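Local coordinates for protein 2-keto-3-deoxygluconate kinase (Thermotoga maritima, PDB 2AFB) that probably phosphorylates 2-keto-3-deoxygluconate, as a sugar kinase of the pfkB family within the ribokinase clan, at residues Q309-L321 against V331-G343. Numbering follows the deposited sequence.
With CA (calcium ion), chain G.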
loop_
_atom_site.group_PDB
_atom_site.type_symbol
_atom_site.label_atom_id
_atom_site.label_comp_id
_atom_site.label_asym_id
_atom_site.label_seq_id
_atom_site.Cartn_x
_atom_site.Cartn_y
_atom_site.Cartn_z
ATOM N N GLN A 309 17.642 -12.618 39.502
ATOM C CA GLN A 309 16.332 -11.983 39.414
ATOM C C GLN A 309 16.302 -10.999 38.243
ATOM O O GLN A 309 15.348 -10.996 37.441
ATOM C CB GLN A 309 15.914 -11.311 40.737
ATOM C CG GLN A 309 14.426 -10.961 40.810
ATOM C CD GLN A 309 13.483 -12.195 40.649
ATOM O OE1 GLN A 309 13.688 -13.224 41.280
ATOM N NE2 GLN A 309 12.460 -12.067 39.792
ATOM N N LYS A 310 17.362 -10.212 38.096
ATOM C CA LYS A 310 17.403 -9.246 37.012
ATOM C C LYS A 310 17.447 -9.926 35.676
ATOM O O LYS A 310 16.872 -9.435 34.707
ATOM C CB LYS A 310 18.554 -8.229 37.166
ATOM C CG LYS A 310 18.754 -7.392 35.908
ATOM C CD LYS A 310 19.818 -6.352 36.046
ATOM C CE LYS A 310 19.465 -5.045 35.286
ATOM N NZ LYS A 310 19.890 -5.025 33.928
ATOM N N LYS A 311 18.104 -11.072 35.588
ATOM C CA LYS A 311 18.061 -11.836 34.349
ATOM C C LYS A 311 16.632 -12.195 33.948
ATOM O O LYS A 311 16.304 -12.213 32.770
ATOM C CB LYS A 311 18.803 -13.170 34.467
ATOM C CG LYS A 311 20.260 -13.087 34.288
ATOM C CD LYS A 311 20.896 -14.475 34.297
ATOM C CE LYS A 311 22.341 -14.376 34.769
ATOM N NZ LYS A 311 23.121 -15.505 34.254
ATOM N N ALA A 312 15.819 -12.562 34.931
ATOM C CA ALA A 312 14.448 -12.954 34.661
ATOM C C ALA A 312 13.628 -11.748 34.258
ATOM O O ALA A 312 12.890 -11.830 33.289
ATOM C CB ALA A 312 13.804 -13.646 35.863
ATOM N N GLU A 313 13.760 -10.637 34.972
ATOM C CA GLU A 313 12.920 -9.475 34.689
ATOM C C GLU A 313 13.273 -8.880 33.337
ATOM O O GLU A 313 12.374 -8.566 32.549
ATOM C CB GLU A 313 13.038 -8.383 35.762
ATOM C CG GLU A 313 12.576 -8.756 37.146
ATOM C CD GLU A 313 11.101 -9.211 37.262
ATOM O OE1 GLU A 313 10.265 -9.058 36.308
ATOM O OE2 GLU A 313 10.783 -9.717 38.366
ATOM N N PHE A 314 14.576 -8.739 33.072
ATOM C CA PHE A 314 15.064 -8.179 31.824
ATOM C C PHE A 314 14.612 -9.050 30.643
ATOM O O PHE A 314 14.095 -8.552 29.635
ATOM C CB PHE A 314 16.586 -8.103 31.841
ATOM C CG PHE A 314 17.176 -7.409 30.649
ATOM C CD1 PHE A 314 17.419 -6.026 30.684
ATOM C CD2 PHE A 314 17.555 -8.136 29.523
ATOM C CE1 PHE A 314 17.972 -5.399 29.594
ATOM C CE2 PHE A 314 18.097 -7.498 28.436
ATOM C CZ PHE A 314 18.324 -6.138 28.480
ATOM N N ALA A 315 14.821 -10.356 30.747
ATOM C CA ALA A 315 14.420 -11.243 29.645
ATOM C C ALA A 315 12.898 -11.356 29.456
ATOM O O ALA A 315 12.428 -11.446 28.338
ATOM C CB ALA A 315 15.028 -12.603 29.813
ATOM N N ALA A 316 12.132 -11.400 30.534
ATOM C CA ALA A 316 10.653 -11.275 30.413
ATOM C C ALA A 316 10.258 -9.955 29.724
ATOM O O ALA A 316 9.464 -9.942 28.780
ATOM C CB ALA A 316 9.988 -11.387 31.801
ATOM N N ALA A 317 10.807 -8.844 30.189
ATOM C CA ALA A 317 10.531 -7.542 29.568
ATOM C C ALA A 317 10.791 -7.507 28.044
ATOM O O ALA A 317 9.946 -7.051 27.253
ATOM C CB ALA A 317 11.298 -6.465 30.271
ATOM N N ALA A 318 11.938 -8.004 27.656
ATOM C CA ALA A 318 12.396 -8.018 26.254
ATOM C C ALA A 318 11.539 -8.859 25.351
ATOM O O ALA A 318 11.213 -8.447 24.254
ATOM C CB ALA A 318 13.848 -8.500 26.155
ATOM N N SER A 319 11.183 -10.029 25.824
ATOM C CA SER A 319 10.406 -10.959 25.078
ATOM C C SER A 319 8.925 -10.565 25.076
ATOM O O SER A 319 8.274 -10.735 24.076
ATOM C CB SER A 319 10.645 -12.413 25.563
ATOM O OG SER A 319 10.297 -12.586 26.923
ATOM N N CYS A 320 8.431 -9.966 26.147
ATOM C CA CYS A 320 7.147 -9.259 26.105
ATOM C C CYS A 320 7.092 -8.205 24.990
ATOM O O CYS A 320 6.166 -8.161 24.183
ATOM C CB CYS A 320 6.848 -8.591 27.454
ATOM S SG CYS A 320 5.381 -7.495 27.464
ATOM N N LEU A 321 8.092 -7.346 24.960
ATOM C CA LEU A 321 8.170 -6.283 23.951
ATOM C C LEU A 321 8.246 -6.820 22.530
ATOM O O LEU A 321 7.620 -6.258 21.625
ATOM C CB LEU A 321 9.318 -5.319 24.237
ATOM C CG LEU A 321 9.136 -4.390 25.458
ATOM C CD1 LEU A 321 10.442 -3.772 25.890
ATOM C CD2 LEU A 321 8.144 -3.269 25.182
ATOM N N VAL A 331 13.439 -4.883 17.503
ATOM C CA VAL A 331 14.034 -3.563 17.343
ATOM C C VAL A 331 13.885 -2.978 18.737
ATOM O O VAL A 331 12.787 -2.567 19.106
ATOM C CB VAL A 331 13.236 -2.701 16.309
ATOM C CG1 VAL A 331 13.742 -1.312 16.217
ATOM C CG2 VAL A 331 13.229 -3.368 14.948
ATOM N N LEU A 332 14.953 -3.031 19.538
ATOM C CA LEU A 332 14.897 -2.652 20.938
ATOM C C LEU A 332 16.245 -2.114 21.357
ATOM O O LEU A 332 17.279 -2.543 20.820
ATOM C CB LEU A 332 14.561 -3.876 21.796
ATOM C CG LEU A 332 13.087 -4.276 21.885
ATOM C CD1 LEU A 332 12.934 -5.482 22.824
ATOM C CD2 LEU A 332 12.222 -3.133 22.312
ATOM N N SER A 333 16.216 -1.145 22.271
ATOM C CA SER A 333 17.383 -0.683 23.024
ATOM C C SER A 333 17.370 -1.244 24.442
ATOM O O SER A 333 16.336 -1.607 24.965
ATOM C CB SER A 333 17.394 0.848 23.123
ATOM O OG SER A 333 16.354 1.286 23.957
ATOM N N ILE A 334 18.534 -1.263 25.078
ATOM C CA ILE A 334 18.662 -1.682 26.472
ATOM C C ILE A 334 17.728 -0.846 27.372
ATOM O O ILE A 334 16.988 -1.380 28.215
ATOM C CB ILE A 334 20.155 -1.570 26.944
ATOM C CG1 ILE A 334 21.026 -2.477 26.084
ATOM C CG2 ILE A 334 20.310 -1.980 28.433
ATOM C CD1 ILE A 334 22.494 -2.066 26.083
ATOM N N GLU A 335 17.726 0.462 27.128
ATOM C CA GLU A 335 16.964 1.388 27.918
ATOM C C GLU A 335 15.471 1.067 27.913
ATOM O O GLU A 335 14.843 1.161 28.943
ATOM C CB GLU A 335 17.191 2.809 27.413
ATOM C CG GLU A 335 16.299 3.874 28.126
ATOM C CD GLU A 335 16.607 5.389 27.752
ATOM O OE1 GLU A 335 17.416 5.642 26.823
ATOM O OE2 GLU A 335 16.043 6.320 28.416
ATOM N N GLU A 336 14.921 0.760 26.738
ATOM C CA GLU A 336 13.499 0.449 26.556
ATOM C C GLU A 336 13.078 -0.768 27.354
ATOM O O GLU A 336 12.055 -0.762 28.039
ATOM C CB GLU A 336 13.177 0.234 25.050
ATOM C CG GLU A 336 13.130 1.586 24.300
ATOM C CD GLU A 336 13.095 1.491 22.720
ATOM O OE1 GLU A 336 13.369 0.397 22.155
ATOM O OE2 GLU A 336 12.821 2.549 22.063
ATOM N N ILE A 337 13.881 -1.817 27.265
ATOM C CA ILE A 337 13.666 -3.033 28.041
ATOM C C ILE A 337 13.749 -2.758 29.548
ATOM O O ILE A 337 12.880 -3.174 30.314
ATOM C CB ILE A 337 14.712 -4.111 27.640
ATOM C CG1 ILE A 337 14.652 -4.374 26.148
ATOM C CG2 ILE A 337 14.549 -5.399 28.495
ATOM C CD1 ILE A 337 15.727 -5.262 25.650
ATOM N N GLU A 338 14.808 -2.084 29.993
ATOM C CA GLU A 338 14.934 -1.773 31.411
ATOM C C GLU A 338 13.769 -0.966 31.934
ATOM O O GLU A 338 13.336 -1.182 33.058
ATOM C CB GLU A 338 16.205 -0.976 31.700
ATOM C CG GLU A 338 17.458 -1.819 31.646
ATOM C CD GLU A 338 18.745 -1.011 31.860
ATOM O OE1 GLU A 338 18.710 0.260 31.763
ATOM O OE2 GLU A 338 19.795 -1.671 32.127
ATOM N N LYS A 339 13.280 -0.032 31.120
ATOM C CA LYS A 339 12.158 0.830 31.479
ATOM C C LYS A 339 10.895 -0.002 31.791
ATOM O O LYS A 339 10.153 0.265 32.744
ATOM C CB LYS A 339 11.875 1.814 30.328
ATOM C CG LYS A 339 10.754 2.842 30.595
ATOM C CD LYS A 339 11.075 3.752 31.778
ATOM C CE LYS A 339 9.873 4.611 32.174
ATOM N NZ LYS A 339 9.452 5.470 31.034
ATOM N N LEU A 340 10.666 -1.038 30.998
ATOM C CA LEU A 340 9.532 -1.927 31.230
ATOM C C LEU A 340 9.781 -2.767 32.489
ATOM O O LEU A 340 8.981 -2.759 33.401
ATOM C CB LEU A 340 9.299 -2.827 30.018
ATOM C CG LEU A 340 8.131 -3.799 30.189
ATOM C CD1 LEU A 340 6.856 -3.082 30.535
ATOM C CD2 LEU A 340 7.996 -4.605 28.941
ATOM N N ALA A 341 10.902 -3.473 32.523
ATOM C CA ALA A 341 11.291 -4.286 33.666
ATOM C C ALA A 341 11.202 -3.496 34.965
ATOM O O ALA A 341 10.742 -4.021 35.951
ATOM C CB ALA A 341 12.714 -4.891 33.466
ATOM N N SER A 342 11.532 -2.220 34.947
ATOM C CA SER A 342 11.529 -1.439 36.162
ATOM C C SER A 342 10.126 -1.076 36.698
ATOM O O SER A 342 10.045 -0.480 37.749
ATOM C CB SER A 342 12.371 -0.163 35.985
ATOM O OG SER A 342 11.609 0.916 35.436
ATOM N N GLY A 343 9.049 -1.417 35.990
ATOM C CA GLY A 343 7.668 -1.329 36.550
ATOM C C GLY A 343 6.991 -2.673 36.865
ATOM O O GLY A 343 7.613 -3.625 37.390
HETATM CA CA CA G . 21.266 0.394 31.947
HETATM O O HOH W 1 22.189 2.679 33.422
#
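Ile337 is the knob of this helix pair, set into a hole on helix 309-321 made by Phe314, Ala317, Ala318 and Leu321. Its CG2, anti to the backbone N, sits over the centre of the Phe314 ring in a CH-pi contact, 3.6 Å from the centroid and 14° off the ring normal. The other branch carries CD1 down to Ala318 CB, 3.8 Å away. Phe314 forms the wall of the hole because CG is anti to the backbone N (chi1 -174°), which makes the ring stand out from its helix and turn a face to Ile337; Ile334 CG2 and Glu338 CG meet the ring edge. Replacing Phe314 with an alanine would probably leave Ile337 CG2 without its aromatic wall and open a gap beside Ile334.

Ala317 and Ala318 give the hole its low floor. Where Ala317 CB meets Ala341 CB at 3.8 Å, the small side chains are consistent with helix axes only 8.3 Å apart, crossing at 110°. Past this spot, Leu340 and Leu321 reach toward each other tip to tip, with Leu340 CD2 3.7 Å from Leu321 CG. Leu332, just ahead of helix 334-341, fills the flank by placing CD1 3.9 Å from Leu321 CB. Ser333 and Glu336 start that helix with a capping box, and the Glu336 carboxylate also forms a salt bridge with Arg32 of the second subunit. The last modelled helix thus packs onto helix 308-322, which itself lies against strands 261-270 and 273-283.

Charge gathers at the margin. Both carboxylate oxygens of Glu338 bind the calcium ion, which His8, an expression-tag residue, also binds; Lys310 NZ stays 3.8 Å from Glu338 OE2. With no hydrogen bond joining the segments, the fit of apolar side chains holds them together, and the calcium site, sharing a tag histidine, is probably not a native feature.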